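Local coordinates for microcin B17-processing protein McbD (Escherichia coli str. K-12 substr. MG1655, PDB 6GRH) that is needed to process the inactive microcin B17 precursor into the active peptide antibiotic, as a YcaO-family member of the processing machinery, at residues 230-244 / 261-274. The protein carries 1 engineered substitution. Numbering follows the deposited sequence.
Sequences YGTKNKISRIKYSTG and ELWQSYICLHNFLI
Helix 261-274 packs on the edge hairpin, strands 224-231 and 241-248, of a mixed sheet in the YcaO fold. Between them the edge of Y266 points at the face of Y230, offset edge-to-face with planes at 66°. I239 CG1, anti to its carbonyl carbon (chi1 -54°), stands over one face of Y266, 4.0 Å from the ring centroid and almost on the normal, a CH-pi contact. A turn at chi2 brings I239 CD1 within 3.7 Å of L269 CG. No direct hydrogen bond links the segments, but waters do. One joins Y230 OH and I239 O to Y266 OH, which also bonds G65 O of an McbC chain. A second bridges I239 N to H270 ND1; H270 NE2 bonds E5 of another McbC chain. The backbones close in where G244 CA lies 3.9 Å from L262 CA, against 5.9 Å for S242 CA to Y266 CA, and L262 CA makes a CH···O contact with T243 O at 3.4 Å. I274 CG2 lies 3.4 Å above the centre of the R238 guanidinium, whose NH1 bonds S2 O of that second McbC chain. Strand 241-244, outermost in the sheet within this chain, runs roughly antiparallel to the helix (144°); helix 196-208 touches Y230 and L262.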
loop_
_atom_site.group_PDB
_atom_site.type_symbol
_atom_site.label_atom_id
_atom_site.label_comp_id
_atom_site.label_asym_id
_atom_site.label_seq_id
_atom_site.Cartn_x
_atom_site.Cartn_y
_atom_site.Cartn_z
ATOM N N TYR E 230 -1.756 -44.375 19.254
ATOM C CA TYR E 230 -0.569 -43.773 19.834
ATOM C C TYR E 230 -0.666 -43.877 21.338
ATOM O O TYR E 230 -1.749 -43.687 21.909
ATOM C CB TYR E 230 -0.478 -42.283 19.479
ATOM C CG TYR E 230 0.587 -41.537 20.261
ATOM C CD1 TYR E 230 1.930 -41.631 19.902
ATOM C CD2 TYR E 230 0.257 -40.752 21.362
ATOM C CE1 TYR E 230 2.912 -40.966 20.609
ATOM C CE2 TYR E 230 1.234 -40.078 22.070
ATOM C CZ TYR E 230 2.562 -40.193 21.685
ATOM O OH TYR E 230 3.547 -39.524 22.363
ATOM N N GLY E 231 0.481 -44.123 21.963
ATOM C CA GLY E 231 0.620 -44.024 23.401
ATOM C C GLY E 231 2.045 -43.732 23.826
ATOM O O GLY E 231 2.979 -44.140 23.156
ATOM N N THR E 232 2.209 -43.015 24.938
ATOM C CA THR E 232 3.529 -42.807 25.532
ATOM C C THR E 232 3.522 -42.913 27.064
ATOM O O THR E 232 2.525 -42.574 27.724
ATOM C CB THR E 232 4.134 -41.463 25.097
ATOM O OG1 THR E 232 5.512 -41.412 25.475
ATOM C CG2 THR E 232 3.380 -40.275 25.691
ATOM N N LYS E 233 4.650 -43.385 27.604
ATOM C CA LYS E 233 4.902 -43.360 29.048
ATOM C C LYS E 233 5.596 -42.077 29.472
ATOM O O LYS E 233 5.758 -41.850 30.658
ATOM C CB LYS E 233 5.786 -44.537 29.480
ATOM C CG LYS E 233 5.221 -45.912 29.175
ATOM C CD LYS E 233 6.135 -47.024 29.690
ATOM N N ASN E 234 6.021 -41.250 28.516
ATOM C CA ASN E 234 6.853 -40.091 28.801
ATOM C C ASN E 234 6.114 -39.126 29.745
ATOM O O ASN E 234 4.950 -38.741 29.490
ATOM C CB ASN E 234 7.221 -39.393 27.482
ATOM C CG ASN E 234 8.193 -38.252 27.675
ATOM O OD1 ASN E 234 9.292 -38.455 28.166
ATOM N ND2 ASN E 234 7.788 -37.048 27.300
ATOM N N LYS E 235 6.795 -38.741 30.825
ATOM C CA LYS E 235 6.172 -38.025 31.942
ATOM C C LYS E 235 5.679 -36.655 31.525
ATOM O O LYS E 235 4.545 -36.299 31.812
ATOM C CB LYS E 235 7.139 -37.891 33.136
ATOM N N ILE E 236 6.521 -35.903 30.824
ATOM C CA ILE E 236 6.211 -34.513 30.488
ATOM C C ILE E 236 5.307 -34.358 29.267
ATOM O O ILE E 236 4.908 -33.257 28.969
ATOM C CB ILE E 236 7.499 -33.652 30.361
ATOM C CG1 ILE E 236 8.268 -33.940 29.058
ATOM C CG2 ILE E 236 8.383 -33.857 31.595
ATOM C CD1 ILE E 236 9.688 -33.391 29.012
ATOM N N SER E 237 4.985 -35.445 28.563
ATOM C CA SER E 237 3.941 -35.410 27.529
ATOM C C SER E 237 2.553 -35.268 28.159
ATOM O O SER E 237 2.215 -36.014 29.072
ATOM C CB SER E 237 3.968 -36.681 26.679
ATOM O OG SER E 237 5.198 -36.806 25.989
ATOM N N ARG E 238 1.752 -34.325 27.656
ATOM C CA ARG E 238 0.373 -34.160 28.090
ATOM C C ARG E 238 -0.547 -35.196 27.460
ATOM O O ARG E 238 -1.511 -35.625 28.087
ATOM C CB ARG E 238 -0.137 -32.759 27.756
ATOM C CG ARG E 238 0.399 -31.658 28.665
ATOM C CD ARG E 238 1.690 -31.037 28.150
ATOM N NE ARG E 238 1.973 -29.750 28.817
ATOM C CZ ARG E 238 2.902 -28.867 28.445
ATOM N NH1 ARG E 238 3.680 -29.075 27.376
ATOM N NH2 ARG E 238 3.052 -27.747 29.150
ATOM N N ILE E 239 -0.274 -35.583 26.219
ATOM C CA ILE E 239 -1.060 -36.609 25.555
ATOM C C ILE E 239 -0.401 -37.967 25.760
ATOM O O ILE E 239 0.678 -38.225 25.229
ATOM C CB ILE E 239 -1.239 -36.326 24.049
ATOM C CG1 ILE E 239 -1.822 -34.925 23.818
ATOM C CG2 ILE E 239 -2.097 -37.403 23.399
ATOM C CD1 ILE E 239 -3.160 -34.636 24.480
ATOM N N LYS E 240 -1.066 -38.825 26.528
ATOM C CA LYS E 240 -0.591 -40.164 26.796
ATOM C C LYS E 240 -1.130 -41.166 25.775
ATOM O O LYS E 240 -0.569 -42.258 25.627
ATOM C CB LYS E 240 -1.036 -40.605 28.194
ATOM C CG LYS E 240 -0.764 -39.605 29.318
ATOM C CD LYS E 240 0.706 -39.244 29.431
ATOM C CE LYS E 240 0.954 -38.401 30.671
ATOM N NZ LYS E 240 2.377 -38.017 30.797
ATOM N N TYR E 241 -2.225 -40.800 25.109
ATOM C CA TYR E 241 -2.945 -41.678 24.199
ATOM C C TYR E 241 -3.665 -40.843 23.158
ATOM O O TYR E 241 -4.231 -39.799 23.485
ATOM C CB TYR E 241 -3.963 -42.554 24.965
ATOM C CG TYR E 241 -5.027 -43.226 24.110
ATOM C CD1 TYR E 241 -4.726 -44.345 23.343
ATOM C CD2 TYR E 241 -6.328 -42.741 24.071
ATOM C CE1 TYR E 241 -5.688 -44.964 22.554
ATOM C CE2 TYR E 241 -7.298 -43.341 23.283
ATOM C CZ TYR E 241 -6.975 -44.459 22.515
ATOM O OH TYR E 241 -7.947 -45.072 21.716
ATOM N N SER E 242 -3.667 -41.310 21.910
ATOM C CA SER E 242 -4.542 -40.722 20.899
ATOM C C SER E 242 -4.835 -41.732 19.815
ATOM O O SER E 242 -4.228 -42.805 19.764
ATOM C CB SER E 242 -3.923 -39.444 20.313
ATOM O OG SER E 242 -4.899 -38.732 19.588
ATOM N N THR E 243 -5.782 -41.400 18.954
ATOM C CA THR E 243 -6.193 -42.327 17.916
ATOM C C THR E 243 -6.709 -41.576 16.719
ATOM O O THR E 243 -7.123 -40.434 16.835
ATOM C CB THR E 243 -7.249 -43.349 18.431
ATOM O OG1 THR E 243 -7.630 -44.247 17.376
ATOM C CG2 THR E 243 -8.486 -42.674 18.947
ATOM N N GLY E 244 -6.633 -42.220 15.569
ATOM C CA GLY E 244 -7.197 -41.709 14.337
ATOM C C GLY E 244 -7.781 -42.854 13.544
ATOM O O GLY E 244 -7.326 -43.999 13.647
ATOM N N GLU E 261 -6.066 -37.419 11.167
ATOM C CA GLU E 261 -7.124 -37.462 12.190
ATOM C C GLU E 261 -6.525 -37.628 13.590
ATOM O O GLU E 261 -6.932 -36.935 14.512
ATOM C CB GLU E 261 -8.121 -38.588 11.917
ATOM C CG GLU E 261 -8.999 -38.365 10.688
ATOM C CD GLU E 261 -10.214 -37.486 10.948
ATOM O OE1 GLU E 261 -10.710 -37.431 12.104
ATOM O OE2 GLU E 261 -10.694 -36.860 9.981
ATOM N N LEU E 262 -5.549 -38.513 13.739
ATOM C CA LEU E 262 -4.849 -38.640 15.014
ATOM C C LEU E 262 -4.185 -37.319 15.445
ATOM O O LEU E 262 -4.398 -36.850 16.548
ATOM C CB LEU E 262 -3.838 -39.787 14.975
ATOM C CG LEU E 262 -3.215 -40.202 16.316
ATOM C CD1 LEU E 262 -2.745 -41.662 16.299
ATOM C CD2 LEU E 262 -2.067 -39.274 16.727
ATOM N N TRP E 263 -3.385 -36.729 14.565
ATOM C CA TRP E 263 -2.735 -35.459 14.863
ATOM C C TRP E 263 -3.741 -34.375 15.286
ATOM O O TRP E 263 -3.524 -33.648 16.258
ATOM C CB TRP E 263 -1.940 -34.977 13.657
ATOM C CG TRP E 263 -1.256 -33.697 13.938
ATOM C CD1 TRP E 263 -0.107 -33.523 14.622
ATOM C CD2 TRP E 263 -1.721 -32.405 13.580
ATOM N NE1 TRP E 263 0.189 -32.177 14.708
ATOM C CE2 TRP E 263 -0.788 -31.474 14.069
ATOM C CE3 TRP E 263 -2.847 -31.946 12.893
ATOM C CZ2 TRP E 263 -0.923 -30.096 13.880
ATOM C CZ3 TRP E 263 -2.999 -30.566 12.702
ATOM C CH2 TRP E 263 -2.036 -29.656 13.195
ATOM N N GLN E 264 -4.841 -34.282 14.550
ATOM C CA GLN E 264 -5.910 -33.367 14.905
ATOM C C GLN E 264 -6.429 -33.583 16.330
ATOM O O GLN E 264 -6.542 -32.627 17.091
ATOM C CB GLN E 264 -7.053 -33.438 13.881
ATOM C CG GLN E 264 -8.082 -32.351 14.149
ATOM C CD GLN E 264 -9.224 -32.280 13.150
ATOM O OE1 GLN E 264 -9.778 -31.203 12.934
ATOM N NE2 GLN E 264 -9.610 -33.414 12.576
ATOM N N SER E 265 -6.731 -34.825 16.717
ATOM C CA SER E 265 -7.227 -35.074 18.082
ATOM C C SER E 265 -6.144 -34.835 19.095
ATOM O O SER E 265 -6.405 -34.314 20.140
ATOM C CB SER E 265 -7.744 -36.500 18.240
ATOM O OG SER E 265 -8.844 -36.679 17.372
ATOM N N TYR E 266 -4.920 -35.231 18.768
ATOM C CA TYR E 266 -3.766 -35.021 19.650
ATOM C C TYR E 266 -3.587 -33.535 19.948
ATOM O O TYR E 266 -3.484 -33.141 21.120
ATOM C CB TYR E 266 -2.523 -35.560 18.955
ATOM C CG TYR E 266 -1.221 -35.492 19.699
ATOM C CD1 TYR E 266 -0.552 -34.286 19.886
ATOM C CD2 TYR E 266 -0.606 -36.648 20.131
ATOM C CE1 TYR E 266 0.664 -34.230 20.550
ATOM C CE2 TYR E 266 0.614 -36.609 20.784
ATOM C CZ TYR E 266 1.243 -35.397 20.990
ATOM O OH TYR E 266 2.449 -35.346 21.617
ATOM N N ILE E 267 -3.538 -32.713 18.898
ATOM C CA ILE E 267 -3.230 -31.305 19.091
ATOM C C ILE E 267 -4.380 -30.511 19.733
ATOM O O ILE E 267 -4.112 -29.624 20.551
ATOM C CB ILE E 267 -2.693 -30.640 17.795
ATOM C CG1 ILE E 267 -1.849 -29.424 18.153
ATOM C CG2 ILE E 267 -3.810 -30.280 16.833
ATOM C CD1 ILE E 267 -0.585 -29.771 18.899
ATOM N N CYS E 268 -5.636 -30.835 19.405
ATOM C CA CYS E 268 -6.779 -30.160 20.052
ATOM C C CYS E 268 -6.796 -30.403 21.548
ATOM O O CYS E 268 -6.911 -29.463 22.332
ATOM C CB CYS E 268 -8.112 -30.567 19.433
ATOM S SG CYS E 268 -8.281 -29.876 17.758
ATOM N N LEU E 269 -6.646 -31.664 21.954
ATOM C CA LEU E 269 -6.571 -31.959 23.380
ATOM C C LEU E 269 -5.310 -31.373 24.022
ATOM O O LEU E 269 -5.387 -30.818 25.109
ATOM C CB LEU E 269 -6.677 -33.454 23.650
ATOM C CG LEU E 269 -6.697 -33.882 25.116
ATOM C CD1 LEU E 269 -7.659 -33.073 25.977
ATOM C CD2 LEU E 269 -7.065 -35.356 25.150
ATOM N N HIS E 270 -4.172 -31.441 23.338
ATOM C CA HIS E 270 -2.927 -30.830 23.859
ATOM C C HIS E 270 -3.120 -29.332 24.145
ATOM O O HIS E 270 -2.714 -28.858 25.199
ATOM C CB HIS E 270 -1.753 -31.022 22.883
ATOM C CG HIS E 270 -0.473 -30.422 23.360
ATOM N ND1 HIS E 270 0.374 -31.072 24.229
ATOM C CD2 HIS E 270 0.090 -29.215 23.114
ATOM C CE1 HIS E 270 1.412 -30.296 24.486
ATOM N NE2 HIS E 270 1.259 -29.159 23.827
ATOM N N ASN E 271 -3.773 -28.631 23.220
ATOM C CA ASN E 271 -3.977 -27.195 23.336
ATOM C C ASN E 271 -5.005 -26.812 24.396
ATOM O O ASN E 271 -4.857 -25.773 25.061
ATOM C CB ASN E 271 -4.385 -26.596 21.994
ATOM C CG ASN E 271 -3.210 -26.456 21.042
ATOM O OD1 ASN E 271 -2.048 -26.459 21.457
ATOM N ND2 ASN E 271 -3.509 -26.314 19.773
ATOM N N PHE E 272 -6.030 -27.652 24.527
ATOM C CA PHE E 272 -6.967 -27.583 25.650
ATOM C C PHE E 272 -6.192 -27.683 26.985
ATOM O O PHE E 272 -6.351 -26.822 27.880
ATOM C CB PHE E 272 -8.031 -28.689 25.515
ATOM C CG PHE E 272 -9.100 -28.622 26.560
ATOM C CD1 PHE E 272 -8.902 -29.196 27.807
ATOM C CD2 PHE E 272 -10.281 -27.925 26.315
ATOM C CE1 PHE E 272 -9.882 -29.103 28.796
ATOM C CE2 PHE E 272 -11.263 -27.835 27.298
ATOM C CZ PHE E 272 -11.061 -28.417 28.536
ATOM N N LEU E 273 -5.310 -28.677 27.098
ATOM C CA LEU E 273 -4.568 -28.897 28.351
ATOM C C LEU E 273 -3.507 -27.838 28.698
ATOM O O LEU E 273 -3.323 -27.537 29.863
ATOM C CB LEU E 273 -3.938 -30.299 28.385
ATOM C CG LEU E 273 -4.905 -31.488 28.357
ATOM C CD1 LEU E 273 -4.139 -32.760 28.025
ATOM C CD2 LEU E 273 -5.637 -31.639 29.685
ATOM N N ILE E 274 -2.815 -27.274 27.714
ATOM C CA ILE E 274 -1.826 -26.208 27.989
ATOM C C ILE E 274 -2.495 -24.832 28.080
ATOM O O ILE E 274 -1.917 -23.887 28.617
ATOM C CB ILE E 274 -0.659 -26.182 26.970
ATOM C CG1 ILE E 274 -1.131 -25.808 25.558
ATOM C CG2 ILE E 274 0.047 -27.526 26.961
ATOM C CD1 ILE E 274 -0.013 -25.359 24.649
HETATM O O HOH W 1 2.682 -37.217 23.681
HETATM O O HOH W 2 1.402 -33.719 24.635
HETATM O O HOH W 3 -9.559 -39.099 16.092
#